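Local coordinates for protein ribonucleoside-diphosphate reductase (PDB 5IM3) that probably reduces ribonucleoside diphosphates to the 2'-deoxyribonucleotides needed for DNA synthesis, and binds the allosteric effector dATP, at residues A[167-172]-A[203-208]; A[225-230]-A[299-304]; A[234-239]-A[243-248]; A[304-309]-A[772-777]; A[321-326]-A[349-354]. One frame throughout, in Å; residues are numbered along the deposited sequence.

Contact 1: A[167-172]-A[203-208]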
# COMPACT_ATOMS: atom_id res chain seq x y z
N THR A 167 46.42 -43.00 21.55
CA THR A 167 46.96 -43.26 20.22
C THR A 167 46.08 -42.67 19.13
O THR A 167 46.58 -42.05 18.18
CB THR A 167 47.14 -44.76 20.01
OG1 THR A 167 47.94 -45.31 21.06
CG2 THR A 167 47.81 -45.04 18.67
N ILE A 168 44.76 -42.86 19.23
CA ILE A 168 43.87 -42.41 18.16
C ILE A 168 43.77 -40.89 18.15
O ILE A 168 43.68 -40.27 17.08
CB ILE A 168 42.48 -43.07 18.29
CG1 ILE A 168 41.84 -42.74 19.64
CG2 ILE A 168 42.59 -44.58 18.12
CD1 ILE A 168 40.40 -43.19 19.76
N ILE A 169 43.80 -40.25 19.33
CA ILE A 169 43.67 -38.80 19.35
C ILE A 169 44.96 -38.14 18.90
O ILE A 169 44.94 -37.04 18.34
CB ILE A 169 43.24 -38.31 20.75
CG1 ILE A 169 44.39 -38.44 21.76
CG2 ILE A 169 42.02 -39.06 21.25
CD1 ILE A 169 45.10 -37.13 22.04
N SER A 170 46.10 -38.80 19.12
CA SER A 170 47.37 -38.25 18.64
C SER A 170 47.49 -38.39 17.13
O SER A 170 47.84 -37.44 16.43
CB SER A 170 48.54 -38.93 19.35
OG SER A 170 49.77 -38.37 18.93
N GLU A 171 47.21 -39.59 16.61
CA GLU A 171 47.18 -39.77 15.17
C GLU A 171 46.11 -38.91 14.51
O GLU A 171 46.19 -38.66 13.30
CB GLU A 171 46.95 -41.25 14.84
CG GLU A 171 48.09 -42.17 15.28
CD GLU A 171 47.88 -43.63 14.89
OE1 GLU A 171 46.75 -43.99 14.48
OE2 GLU A 171 48.85 -44.41 14.99
N ALA A 172 45.12 -38.44 15.27
CA ALA A 172 44.09 -37.56 14.72
C ALA A 172 44.57 -36.11 14.66
O ALA A 172 44.29 -35.41 13.68
CB ALA A 172 42.81 -37.66 15.56
N THR A 203 31.53 -41.66 19.92
CA THR A 203 30.65 -40.53 19.65
C THR A 203 30.88 -39.40 20.66
O THR A 203 30.75 -38.22 20.31
CB THR A 203 29.19 -40.97 19.68
OG1 THR A 203 28.79 -41.27 21.03
CG2 THR A 203 28.97 -42.21 18.81
N ALA A 204 31.24 -39.75 21.90
CA ALA A 204 31.60 -38.73 22.87
C ALA A 204 32.88 -38.00 22.46
O ALA A 204 32.98 -36.78 22.63
CB ALA A 204 31.76 -39.36 24.26
N LEU A 205 33.85 -38.73 21.93
CA LEU A 205 35.05 -38.09 21.39
C LEU A 205 34.70 -37.17 20.22
O LEU A 205 35.26 -36.08 20.09
CB LEU A 205 36.06 -39.14 20.95
CG LEU A 205 37.28 -39.34 21.86
CD1 LEU A 205 36.86 -39.85 23.23
CD2 LEU A 205 38.26 -40.29 21.20
N VAL A 206 33.78 -37.61 19.37
CA VAL A 206 33.38 -36.79 18.22
C VAL A 206 32.60 -35.57 18.69
O VAL A 206 32.77 -34.47 18.15
CB VAL A 206 32.58 -37.65 17.22
CG1 VAL A 206 32.06 -36.79 16.07
CG2 VAL A 206 33.44 -38.78 16.69
N MET A 207 31.73 -35.75 19.69
CA MET A 207 30.89 -34.64 20.14
C MET A 207 31.74 -33.47 20.62
O MET A 207 31.47 -32.31 20.27
CB MET A 207 29.96 -35.11 21.26
CG MET A 207 28.69 -35.79 20.77
SD MET A 207 27.58 -34.65 19.92
CE MET A 207 26.22 -35.74 19.50
N THR A 208 32.78 -33.74 21.41
CA THR A 208 33.64 -32.70 21.93
C THR A 208 34.82 -32.40 21.01
O THR A 208 35.75 -31.71 21.42
CB THR A 208 34.16 -33.07 23.32
OG1 THR A 208 35.26 -33.98 23.21
CG2 THR A 208 33.06 -33.72 24.16

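Contact 2: A[225-230]-A[299-304]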
# COMPACT_ATOMS: atom_id res chain seq x y z
N ARG A 225 38.74 -37.73 11.61
CA ARG A 225 39.68 -38.81 11.89
C ARG A 225 39.24 -39.63 13.10
O ARG A 225 39.49 -40.84 13.14
CB ARG A 225 41.08 -38.24 12.10
CG ARG A 225 41.63 -37.57 10.85
CD ARG A 225 42.93 -36.84 11.13
NE ARG A 225 43.31 -35.97 10.02
CZ ARG A 225 44.42 -35.25 9.98
NH1 ARG A 225 45.29 -35.29 10.99
NH2 ARG A 225 44.68 -34.49 8.93
N LEU A 226 38.59 -39.00 14.07
CA LEU A 226 38.07 -39.74 15.22
C LEU A 226 36.89 -40.62 14.82
O LEU A 226 36.81 -41.78 15.22
CB LEU A 226 37.68 -38.77 16.33
CG LEU A 226 38.83 -37.96 16.94
CD1 LEU A 226 38.31 -36.88 17.87
CD2 LEU A 226 39.81 -38.87 17.66
N LEU A 227 35.96 -40.07 14.03
CA LEU A 227 34.83 -40.86 13.56
C LEU A 227 35.28 -42.07 12.75
O LEU A 227 34.61 -43.10 12.75
CB LEU A 227 33.90 -39.98 12.71
CG LEU A 227 32.71 -40.68 12.04
CD1 LEU A 227 31.81 -41.34 13.08
CD2 LEU A 227 31.92 -39.69 11.19
N MET A 228 36.42 -41.95 12.06
CA MET A 228 36.91 -43.06 11.25
C MET A 228 37.14 -44.32 12.08
O MET A 228 37.08 -45.43 11.55
CB MET A 228 38.22 -42.64 10.56
CG MET A 228 38.62 -43.53 9.40
SD MET A 228 37.71 -43.16 7.90
CE MET A 228 38.34 -41.51 7.54
N ASP A 229 37.39 -44.16 13.38
CA ASP A 229 37.63 -45.32 14.23
C ASP A 229 36.41 -46.22 14.29
O ASP A 229 36.54 -47.45 14.30
CB ASP A 229 38.03 -44.86 15.63
CG ASP A 229 38.86 -45.90 16.37
OD1 ASP A 229 39.79 -46.47 15.75
OD2 ASP A 229 38.59 -46.14 17.57
N THR A 230 35.21 -45.63 14.33
CA THR A 230 33.99 -46.43 14.30
C THR A 230 33.82 -47.13 12.95
O THR A 230 33.39 -48.28 12.89
CB THR A 230 32.77 -45.56 14.59
OG1 THR A 230 32.96 -44.85 15.81
CG2 THR A 230 31.51 -46.41 14.69
N GLY A 299 32.66 -33.97 4.74
CA GLY A 299 32.95 -34.82 3.60
C GLY A 299 32.80 -36.30 3.93
O GLY A 299 32.25 -37.06 3.14
N LEU A 300 33.29 -36.71 5.10
CA LEU A 300 33.21 -38.12 5.48
C LEU A 300 31.77 -38.51 5.81
O LEU A 300 31.31 -39.58 5.40
CB LEU A 300 34.13 -38.39 6.67
CG LEU A 300 34.26 -39.86 7.09
CD1 LEU A 300 34.87 -40.68 5.98
CD2 LEU A 300 35.09 -39.99 8.37
N GLN A 301 31.07 -37.66 6.56
CA GLN A 301 29.64 -37.88 6.80
C GLN A 301 28.89 -38.11 5.49
O GLN A 301 28.06 -39.01 5.39
CB GLN A 301 29.05 -36.69 7.55
CG GLN A 301 29.10 -36.81 9.06
CD GLN A 301 27.94 -37.63 9.61
OE1 GLN A 301 28.00 -38.86 9.67
NE2 GLN A 301 26.88 -36.94 10.02
N THR A 302 29.18 -37.29 4.48
CA THR A 302 28.47 -37.39 3.21
C THR A 302 28.66 -38.77 2.58
O THR A 302 27.69 -39.43 2.19
CB THR A 302 28.94 -36.30 2.25
OG1 THR A 302 28.67 -35.01 2.82
CG2 THR A 302 28.24 -36.42 0.90
N LEU A 303 29.91 -39.21 2.46
CA LEU A 303 30.19 -40.51 1.88
C LEU A 303 29.58 -41.63 2.72
O LEU A 303 28.91 -42.52 2.20
CB LEU A 303 31.70 -40.71 1.73
CG LEU A 303 32.39 -39.80 0.71
CD1 LEU A 303 33.89 -40.02 0.72
CD2 LEU A 303 31.83 -40.03 -0.69
N TYR A 304 29.80 -41.59 4.04
CA TYR A 304 29.33 -42.66 4.90
C TYR A 304 27.81 -42.78 4.87
O TYR A 304 27.27 -43.89 4.85
CB TYR A 304 29.82 -42.45 6.33
CG TYR A 304 29.31 -43.49 7.30
CD1 TYR A 304 30.02 -44.65 7.54
CD2 TYR A 304 28.11 -43.30 7.98
CE1 TYR A 304 29.55 -45.61 8.42
CE2 TYR A 304 27.64 -44.25 8.87
CZ TYR A 304 28.36 -45.40 9.08
OH TYR A 304 27.89 -46.34 9.97

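Contact 3: A[234-239]-A[243-248]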
# COMPACT_ATOMS: atom_id res chain seq x y z
N GLU A 234 33.56 -51.09 12.32
CA GLU A 234 32.35 -51.55 11.65
C GLU A 234 32.69 -52.34 10.40
O GLU A 234 32.26 -53.49 10.24
CB GLU A 234 31.48 -50.33 11.32
CG GLU A 234 30.17 -50.64 10.62
CD GLU A 234 29.32 -49.40 10.41
OE1 GLU A 234 29.57 -48.39 11.10
OE2 GLU A 234 28.42 -49.43 9.54
N ALA A 235 33.47 -51.75 9.49
CA ALA A 235 33.76 -52.39 8.22
C ALA A 235 34.64 -53.62 8.40
O ALA A 235 34.32 -54.71 7.91
CB ALA A 235 34.42 -51.40 7.27
N LEU A 236 35.76 -53.47 9.11
CA LEU A 236 36.70 -54.59 9.24
C LEU A 236 36.07 -55.74 10.02
O LEU A 236 36.26 -56.91 9.65
CB LEU A 236 37.98 -54.12 9.92
CG LEU A 236 38.76 -53.04 9.19
CD1 LEU A 236 39.89 -52.56 10.07
CD2 LEU A 236 39.31 -53.54 7.86
N GLY A 237 35.33 -55.44 11.08
CA GLY A 237 34.64 -56.49 11.81
C GLY A 237 33.66 -57.25 10.93
O GLY A 237 33.54 -58.48 11.04
N PHE A 238 32.95 -56.54 10.05
CA PHE A 238 32.05 -57.20 9.12
C PHE A 238 32.81 -58.12 8.17
O PHE A 238 32.40 -59.26 7.93
CB PHE A 238 31.25 -56.15 8.34
CG PHE A 238 30.23 -56.73 7.39
CD1 PHE A 238 28.96 -57.04 7.83
CD2 PHE A 238 30.55 -56.94 6.06
CE1 PHE A 238 28.02 -57.56 6.95
CE2 PHE A 238 29.61 -57.46 5.18
CZ PHE A 238 28.35 -57.77 5.63
N LEU A 239 33.93 -57.64 7.64
CA LEU A 239 34.74 -58.41 6.71
C LEU A 239 35.56 -59.50 7.38
O LEU A 239 36.24 -60.26 6.68
CB LEU A 239 35.68 -57.47 5.94
CG LEU A 239 35.01 -56.49 4.98
CD1 LEU A 239 36.02 -55.51 4.42
CD2 LEU A 239 34.30 -57.25 3.86
N GLU A 243 38.64 -56.98 14.47
CA GLU A 243 37.56 -56.47 15.30
C GLU A 243 37.77 -55.01 15.69
O GLU A 243 36.86 -54.40 16.26
CB GLU A 243 37.40 -57.33 16.55
CG GLU A 243 35.96 -57.54 17.00
CD GLU A 243 35.13 -58.30 15.98
OE1 GLU A 243 33.90 -58.11 15.96
OE2 GLU A 243 35.71 -59.08 15.20
N SER A 244 38.94 -54.45 15.40
CA SER A 244 39.29 -53.08 15.75
C SER A 244 40.61 -52.74 15.09
O SER A 244 41.39 -53.64 14.75
CB SER A 244 39.38 -52.90 17.27
OG SER A 244 39.87 -51.61 17.61
N ALA A 245 40.86 -51.45 14.90
CA ALA A 245 42.11 -51.03 14.28
C ALA A 245 42.27 -49.52 14.41
O ALA A 245 41.28 -48.79 14.52
CB ALA A 245 42.16 -51.44 12.80
N THR A 246 43.52 -49.07 14.40
CA THR A 246 43.87 -47.66 14.41
C THR A 246 44.22 -47.21 13.00
O THR A 246 44.20 -47.99 12.04
CB THR A 246 45.04 -47.40 15.37
OG1 THR A 246 46.20 -48.13 14.93
CG2 THR A 246 44.69 -47.81 16.79
N HIS A 247 44.56 -45.92 12.86
CA HIS A 247 44.83 -45.36 11.54
C HIS A 247 46.08 -45.97 10.91
O HIS A 247 45.98 -46.67 9.91
CB HIS A 247 44.99 -43.84 11.63
CG HIS A 247 45.42 -43.21 10.34
ND1 HIS A 247 46.63 -42.57 10.19
CD2 HIS A 247 44.81 -43.14 9.13
CE1 HIS A 247 46.75 -42.13 8.96
NE2 HIS A 247 45.66 -42.46 8.29
N HIS A 248 47.26 -45.70 11.49
CA HIS A 248 48.49 -46.23 10.90
C HIS A 248 48.48 -47.74 10.80
O HIS A 248 49.27 -48.31 10.04
CB HIS A 248 49.70 -45.75 11.70
CG HIS A 248 50.05 -44.31 11.47
ND1 HIS A 248 49.67 -43.31 12.34
CD2 HIS A 248 50.72 -43.71 10.46
CE1 HIS A 248 50.11 -42.15 11.88
NE2 HIS A 248 50.74 -42.36 10.74

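Contact 4: A[304-309]-A[772-777]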
# COMPACT_ATOMS: atom_id res chain seq x y z
N TYR A 304 29.80 -41.59 4.04
CA TYR A 304 29.33 -42.66 4.90
C TYR A 304 27.81 -42.78 4.87
O TYR A 304 27.27 -43.89 4.85
CB TYR A 304 29.82 -42.45 6.33
CG TYR A 304 29.31 -43.49 7.30
CD1 TYR A 304 30.02 -44.65 7.54
CD2 TYR A 304 28.11 -43.30 7.98
CE1 TYR A 304 29.55 -45.61 8.42
CE2 TYR A 304 27.64 -44.25 8.87
CZ TYR A 304 28.36 -45.40 9.08
OH TYR A 304 27.89 -46.34 9.97
N ASP A 305 27.12 -41.64 4.88
CA ASP A 305 25.66 -41.68 4.99
C ASP A 305 25.02 -42.24 3.73
O ASP A 305 24.05 -43.00 3.81
CB ASP A 305 25.11 -40.28 5.28
CG ASP A 305 25.48 -39.79 6.67
OD1 ASP A 305 25.91 -40.61 7.50
OD2 ASP A 305 25.33 -38.57 6.92
N ARG A 306 25.56 -41.90 2.55
CA ARG A 306 24.84 -42.14 1.30
C ARG A 306 25.63 -42.88 0.23
O ARG A 306 24.99 -43.43 -0.68
CB ARG A 306 24.34 -40.81 0.72
CG ARG A 306 23.26 -40.15 1.57
CD ARG A 306 22.72 -38.88 0.93
NE ARG A 306 23.72 -37.83 0.83
CZ ARG A 306 23.45 -36.56 0.53
NH1 ARG A 306 22.20 -36.17 0.31
NH2 ARG A 306 24.44 -35.67 0.47
N TYR A 307 26.96 -42.92 0.28
CA TYR A 307 27.73 -43.48 -0.82
C TYR A 307 28.42 -44.80 -0.50
O TYR A 307 28.57 -45.63 -1.41
CB TYR A 307 28.78 -42.46 -1.30
CG TYR A 307 28.17 -41.33 -2.10
CD1 TYR A 307 28.07 -41.41 -3.48
CD2 TYR A 307 27.68 -40.20 -1.46
CE1 TYR A 307 27.50 -40.38 -4.21
CE2 TYR A 307 27.11 -39.16 -2.19
CZ TYR A 307 27.02 -39.26 -3.56
OH TYR A 307 26.46 -38.25 -4.30
N PHE A 308 28.85 -45.03 0.74
CA PHE A 308 29.52 -46.28 1.06
C PHE A 308 28.56 -47.46 0.97
O PHE A 308 27.42 -47.39 1.44
CB PHE A 308 30.13 -46.21 2.47
CG PHE A 308 31.33 -45.30 2.58
CD1 PHE A 308 32.00 -44.85 1.46
CD2 PHE A 308 31.78 -44.89 3.83
CE1 PHE A 308 33.09 -44.02 1.57
CE2 PHE A 308 32.87 -44.05 3.95
CZ PHE A 308 33.53 -43.62 2.82
N ILE A 309 29.04 -48.55 0.37
CA ILE A 309 28.23 -49.75 0.25
C ILE A 309 28.00 -50.35 1.63
O ILE A 309 28.87 -50.29 2.51
CB ILE A 309 28.90 -50.77 -0.69
CG1 ILE A 309 29.05 -50.19 -2.11
CG2 ILE A 309 28.12 -52.08 -0.74
CD1 ILE A 309 27.76 -49.91 -2.80
N THR A 772 27.98 -28.57 -8.11
CA THR A 772 28.84 -29.57 -7.49
C THR A 772 28.52 -29.70 -6.01
O THR A 772 29.41 -29.88 -5.18
CB THR A 772 30.31 -29.22 -7.66
OG1 THR A 772 30.60 -28.01 -6.95
CG2 THR A 772 30.66 -29.04 -9.13
N ALA A 773 27.23 -29.60 -5.66
CA ALA A 773 26.81 -29.61 -4.26
C ALA A 773 27.52 -30.70 -3.46
O ALA A 773 28.27 -30.41 -2.52
CB ALA A 773 25.30 -29.78 -4.18
N THR A 774 27.29 -31.96 -3.82
CA THR A 774 27.79 -33.06 -3.01
C THR A 774 29.31 -33.19 -3.12
O THR A 774 30.00 -33.32 -2.10
CB THR A 774 27.11 -34.37 -3.42
OG1 THR A 774 25.69 -34.23 -3.26
CG2 THR A 774 27.60 -35.53 -2.57
N ILE A 775 29.85 -33.16 -4.34
CA ILE A 775 31.26 -33.48 -4.52
C ILE A 775 32.17 -32.37 -4.01
O ILE A 775 33.33 -32.63 -3.68
CB ILE A 775 31.57 -33.81 -6.00
CG1 ILE A 775 31.25 -32.62 -6.91
CG2 ILE A 775 30.78 -35.04 -6.43
CD1 ILE A 775 31.60 -32.86 -8.37
N ALA A 776 31.69 -31.13 -3.95
CA ALA A 776 32.45 -30.08 -3.28
C ALA A 776 32.48 -30.32 -1.77
O ALA A 776 33.52 -30.13 -1.13
CB ALA A 776 31.85 -28.71 -3.59
N ASN A 777 31.36 -30.75 -1.20
CA ASN A 777 31.34 -31.11 0.21
C ASN A 777 32.24 -32.31 0.49
O ASN A 777 32.89 -32.38 1.53
CB ASN A 777 29.91 -31.42 0.66
CG ASN A 777 29.04 -30.19 0.73
OD1 ASN A 777 29.42 -29.11 0.27
ND2 ASN A 777 27.86 -30.33 1.32

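Contact 5: A[321-326]-A[349-354]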
# COMPACT_ATOMS: atom_id res chain seq x y z
N ILE A 321 38.88 -47.76 -0.05
CA ILE A 321 38.34 -48.85 -0.86
C ILE A 321 37.17 -48.35 -1.69
O ILE A 321 36.95 -48.82 -2.82
CB ILE A 321 37.95 -50.03 0.06
CG1 ILE A 321 39.21 -50.79 0.48
CG2 ILE A 321 36.95 -50.97 -0.63
CD1 ILE A 321 38.98 -51.91 1.48
N PHE A 322 36.40 -47.39 -1.17
CA PHE A 322 35.37 -46.74 -1.98
C PHE A 322 35.97 -46.12 -3.23
O PHE A 322 35.51 -46.37 -4.35
CB PHE A 322 34.64 -45.69 -1.14
CG PHE A 322 33.81 -44.73 -1.96
CD1 PHE A 322 32.59 -45.12 -2.49
CD2 PHE A 322 34.26 -43.44 -2.19
CE1 PHE A 322 31.83 -44.23 -3.24
CE2 PHE A 322 33.50 -42.55 -2.93
CZ PHE A 322 32.29 -42.95 -3.46
N PHE A 323 37.02 -45.31 -3.06
CA PHE A 323 37.66 -44.69 -4.22
C PHE A 323 38.24 -45.73 -5.15
O PHE A 323 38.24 -45.54 -6.38
CB PHE A 323 38.75 -43.71 -3.76
CG PHE A 323 38.22 -42.44 -3.15
CD1 PHE A 323 37.17 -41.76 -3.74
CD2 PHE A 323 38.77 -41.94 -1.99
CE1 PHE A 323 36.68 -40.59 -3.18
CE2 PHE A 323 38.29 -40.77 -1.42
CZ PHE A 323 37.23 -40.10 -2.02
N MET A 324 38.73 -46.84 -4.60
CA MET A 324 39.29 -47.89 -5.44
C MET A 324 38.19 -48.62 -6.21
O MET A 324 38.40 -49.02 -7.36
CB MET A 324 40.10 -48.87 -4.58
CG MET A 324 40.78 -49.99 -5.36
SD MET A 324 41.96 -49.39 -6.59
CE MET A 324 43.31 -48.85 -5.54
N ARG A 325 37.01 -48.79 -5.61
CA ARG A 325 35.90 -49.40 -6.33
C ARG A 325 35.50 -48.55 -7.53
O ARG A 325 35.27 -49.07 -8.62
CB ARG A 325 34.69 -49.60 -5.42
CG ARG A 325 33.37 -49.62 -6.22
CD ARG A 325 32.18 -50.05 -5.41
NE ARG A 325 31.73 -49.03 -4.46
CZ ARG A 325 30.95 -48.00 -4.76
NH1 ARG A 325 30.52 -47.81 -6.00
NH2 ARG A 325 30.60 -47.15 -3.81
N VAL A 326 35.38 -47.24 -7.32
CA VAL A 326 34.98 -46.36 -8.42
C VAL A 326 36.03 -46.41 -9.52
O VAL A 326 35.70 -46.51 -10.71
CB VAL A 326 34.76 -44.92 -7.91
CG1 VAL A 326 34.30 -44.01 -9.04
CG2 VAL A 326 33.76 -44.92 -6.77
N SER A 349 41.17 -40.20 -4.86
CA SER A 349 41.47 -40.19 -3.44
C SER A 349 42.24 -38.95 -3.00
O SER A 349 42.23 -38.61 -1.82
CB SER A 349 42.26 -41.44 -3.06
OG SER A 349 43.46 -41.53 -3.81
N SER A 350 42.93 -38.27 -3.93
CA SER A 350 43.65 -37.05 -3.62
C SER A 350 42.77 -35.80 -3.70
O SER A 350 43.23 -34.72 -3.33
CB SER A 350 44.83 -36.88 -4.57
OG SER A 350 44.38 -36.60 -5.89
N PHE A 351 41.54 -35.94 -4.18
CA PHE A 351 40.61 -34.83 -4.38
C PHE A 351 41.04 -33.89 -5.50
O PHE A 351 40.53 -32.78 -5.60
CB PHE A 351 40.41 -34.02 -3.09
CG PHE A 351 39.91 -34.82 -1.91
CD1 PHE A 351 39.50 -36.14 -2.06
CD2 PHE A 351 39.86 -34.25 -0.65
CE1 PHE A 351 39.05 -36.86 -0.97
CE2 PHE A 351 39.41 -34.97 0.44
CZ PHE A 351 39.00 -36.27 0.28
N ASP A 352 41.98 -34.32 -6.35
CA ASP A 352 42.36 -33.49 -7.50
C ASP A 352 41.20 -33.36 -8.48
O ASP A 352 41.04 -32.31 -9.12
CB ASP A 352 43.57 -34.09 -8.20
CG ASP A 352 44.85 -33.91 -7.41
OD1 ASP A 352 44.80 -33.35 -6.30
OD2 ASP A 352 45.92 -34.34 -7.91
N TYR A 353 40.39 -34.41 -8.61
CA TYR A 353 39.22 -34.43 -9.47
C TYR A 353 38.21 -35.35 -8.81
O TYR A 353 38.58 -36.25 -8.06
CB TYR A 353 39.57 -34.91 -10.89
CG TYR A 353 38.42 -35.49 -11.69
CD1 TYR A 353 38.12 -36.84 -11.62
CD2 TYR A 353 37.66 -34.68 -12.53
CE1 TYR A 353 37.07 -37.38 -12.36
CE2 TYR A 353 36.61 -35.21 -13.26
CZ TYR A 353 36.32 -36.55 -13.18
OH TYR A 353 35.28 -37.07 -13.91
N MET A 354 36.92 -35.11 -9.07
CA MET A 354 35.87 -35.93 -8.49
C MET A 354 34.83 -36.23 -9.55
O MET A 354 34.28 -35.31 -10.16
CB MET A 354 35.23 -35.25 -7.28
CG MET A 354 34.34 -36.16 -6.45
SD MET A 354 35.18 -37.66 -5.89
CE MET A 354 36.50 -36.97 -4.89

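Contact 1: A[167-172]-A[203-208]
Leu205 pushes its CD2 methyl into the angle between two neighbouring isoleucines, overlapping the outer end of Ile168 and one branch of Ile169. The evidence is a pair of nearly equal distances: Leu205 CD2 lies 3.9 Å from Ile168 CD1 and 4.0 Å from Ile169 CG2. The two isoleucines use different parts. Ile168 reaches across with the tip of its longer branch, held straight by an extended chi2 of 172°, and meets the leucine at a slant. Ile169 offers its short CG2 branch, its side chain crossing the leucine's at about a right angle, while its CG1-CD1 arm runs off elsewhere. A single leucine therefore serves both, and it accounts for 46 of the 83 Å² buried here.

The backbones stay well apart, with Ile169 CA and Leu205 CA 8.9 Å from each other, so between residues 167-172 and 203-208 only side chains meet. Helix 219-239 packs against both helices, placing Asp229 on Ile168 and Leu226 on Leu205, and Thr188 also touches Leu205. All this lies within the second of the two ATP-cone ranges, whereas the dATP molecules bound to a cone in this structure occupy the first. Since every touching atom is a methyl carbon, the join rests on dispersion and burial, and no directional bond across these segments fixes how they meet.

Contact 2: A[225-230]-A[299-304]
Met228 and Leu300 form the tight half of this contact. The methionine methyl sits against both branches of the leucine, CE lying 3.7 Å from Leu300 CD2 and 3.9 Å from Leu300 CD1, and the sulfur SD follows at 4.1 Å from Leu300 CD2. Two successive bends put it there: chi2 of 79° and chi3 of 67° curl the chain so that its end approaches helix 297-307, although its CB does not set out in that direction. Both side chains are buried, and Pro319 at the start of helix 319-330 touches each of them.

The other half is looser and partly open to solvent. Leu227 CD2 stands 4.3 Å from Leu300 CD2, and Gln301 swings its amide near enough for OE1 to lie 4.3 Å from the same Leu227 methyl, a carbon-to-oxygen approach without bonding character. The short helical segments run in similar directions, 27° apart, but their axes come no closer than 10.8 Å, so long side chains have to fill the gap.

This joins the second ATP-cone range to the all-alpha range of the reductase. Polar links lie beside it, from Arg225 NH2 to Gln293 O and from Tyr304 OH to Glu234 OE1. Within the contact itself the chemistry is apolar and centred on Leu300, which implies cohesion by burial, without directional bonds between the two segments.

Contact 3: A[234-239]-A[243-248]
Gly237 and Glu243 bring their backbones close, CA to CA 4.6 Å, where the chain leaves helix 219-239 and comes back past its final turns. Beyond Glu243 the backbone is stretched out: Ser244 and Ala245 both have phi near -170° and psi near 155°, and by His248 the loop has moved well away from the helix.

The closest side-chain approach is between Leu236 and Ala245, whose CD1 and CB atoms are 3.7 Å apart. Leu236 extends its CD1 branch to make this contact. Met250 touches both residues, while Ala257 adds to the cover of Leu236 and Leu253 to that of Ala245. On the outer side, Glu243 folds back through a chi2 of 64° so that its carboxylate lies beside the glycine, OE2 being 4.4 Å from Gly237 CA. No side chain on Gly237 intervenes, and the distance marks plain proximity. The loop is also fastened to the helix one turn earlier, by a hydrogen bond from Arg232 NE to Ala245 O.

Geometrically this is a helix-loop-helix connection, with a small apolar core of Leu236, Ala245 and Met250 where helix 219-239 hands over to helix 250-267.

Contact 4: A[304-309]-A[772-777]
Arg306 and Thr774 are the nearest residues by backbone, yet their CA atoms are 10.5 Å apart, where a wider, pi-type turn of helix 297-307 at residues 304-307 faces the first turn of helix 773-779. Side chains bridge that distance. Tyr307 and Thr774 extend from opposite directions, and the threonine methyl settles against the phenol end of the ring: Thr774 CG2 is 3.4 Å from Tyr307 OH, 3.7 Å from CE2 and 3.9 Å from CZ. The methyl approaches the ring at a slant. It points this way because the Thr774 rotamer places CG2 opposite the backbone N, chi1 of -59° leaving OG1 beside that nitrogen.

Arg306, on the exposed side, is bent at chi3 of -66°. Its NH2 remains 4.2 Å from Thr774 OG1, too long for a hydrogen bond. Tyr307 OH has its polar partner elsewhere, in Thr357 OG1, and that bond would limit movement of the phenol end against which the methyl rests. Thr302, about a turn before Arg306, touches Thr774 as well.

The contact brings the all-alpha part of the reductase against the barrel part. With a methyl against a hydroxyl that is already bonded to Thr357 OG1, and a guanidinium merely nearby, the junction between these segments is a van der Waals one.

Contact 5: A[321-326]-A[349-354]
Phe323 receives the backbone of Ser349 over one ring face in a CH-pi contact: Ser349 CA is 4.0 Å from the ring centroid and 30° off the normal. The Ser349 CB also comes within 3.7 Å of Phe323 CD2, while OG is engaged with Tyr345 O.

Apolar contacts take the far end of the ring. Phe351 CE1 lies 3.9 Å from Phe323 CZ, which sits at the edge of the Phe351 ring near its plane, and the two side chains run about perpendicular. Met354, bent at chi2 and chi3, brings CE to 4.0 Å from Phe323 CE1.

Local hydrogen bonding marks the turn. Phe351 has a positive phi of 69° in a Schellman motif ending helix 337-349, and the backbone N of Asp352 makes a weak bond to the side-chain hydroxyl OG of Ser350.

Phe323 thus plugs helix 319-330 into the corner where helix 337-349 gives way to strand 353-355, which pairs antiparallel with strand 600-608 and is backed by helix 620-640.

From the N terminus, contact 1 closes first, spanning 30 residues within the second ATP-cone range. Contact 2 opens farther along, on helix 219-239, and closes 68 residues later on helix 297-307; the short loop of contact 3 is nested inside it. Glu171 OE2 bonding His248 ND1 ties contact 1 to contact 3, and Ala172 O bonding Arg225 NH1 ties it to contact 2. Contact 4 begins where contact 2 ends, sharing Tyr304, and spans 462 residues to helix 773-779 of the barrel range. Contact 5 nests within that span, with Met354 packed on Ile775. No two loops cross, and the series runs from cone through all-alpha region to barrel.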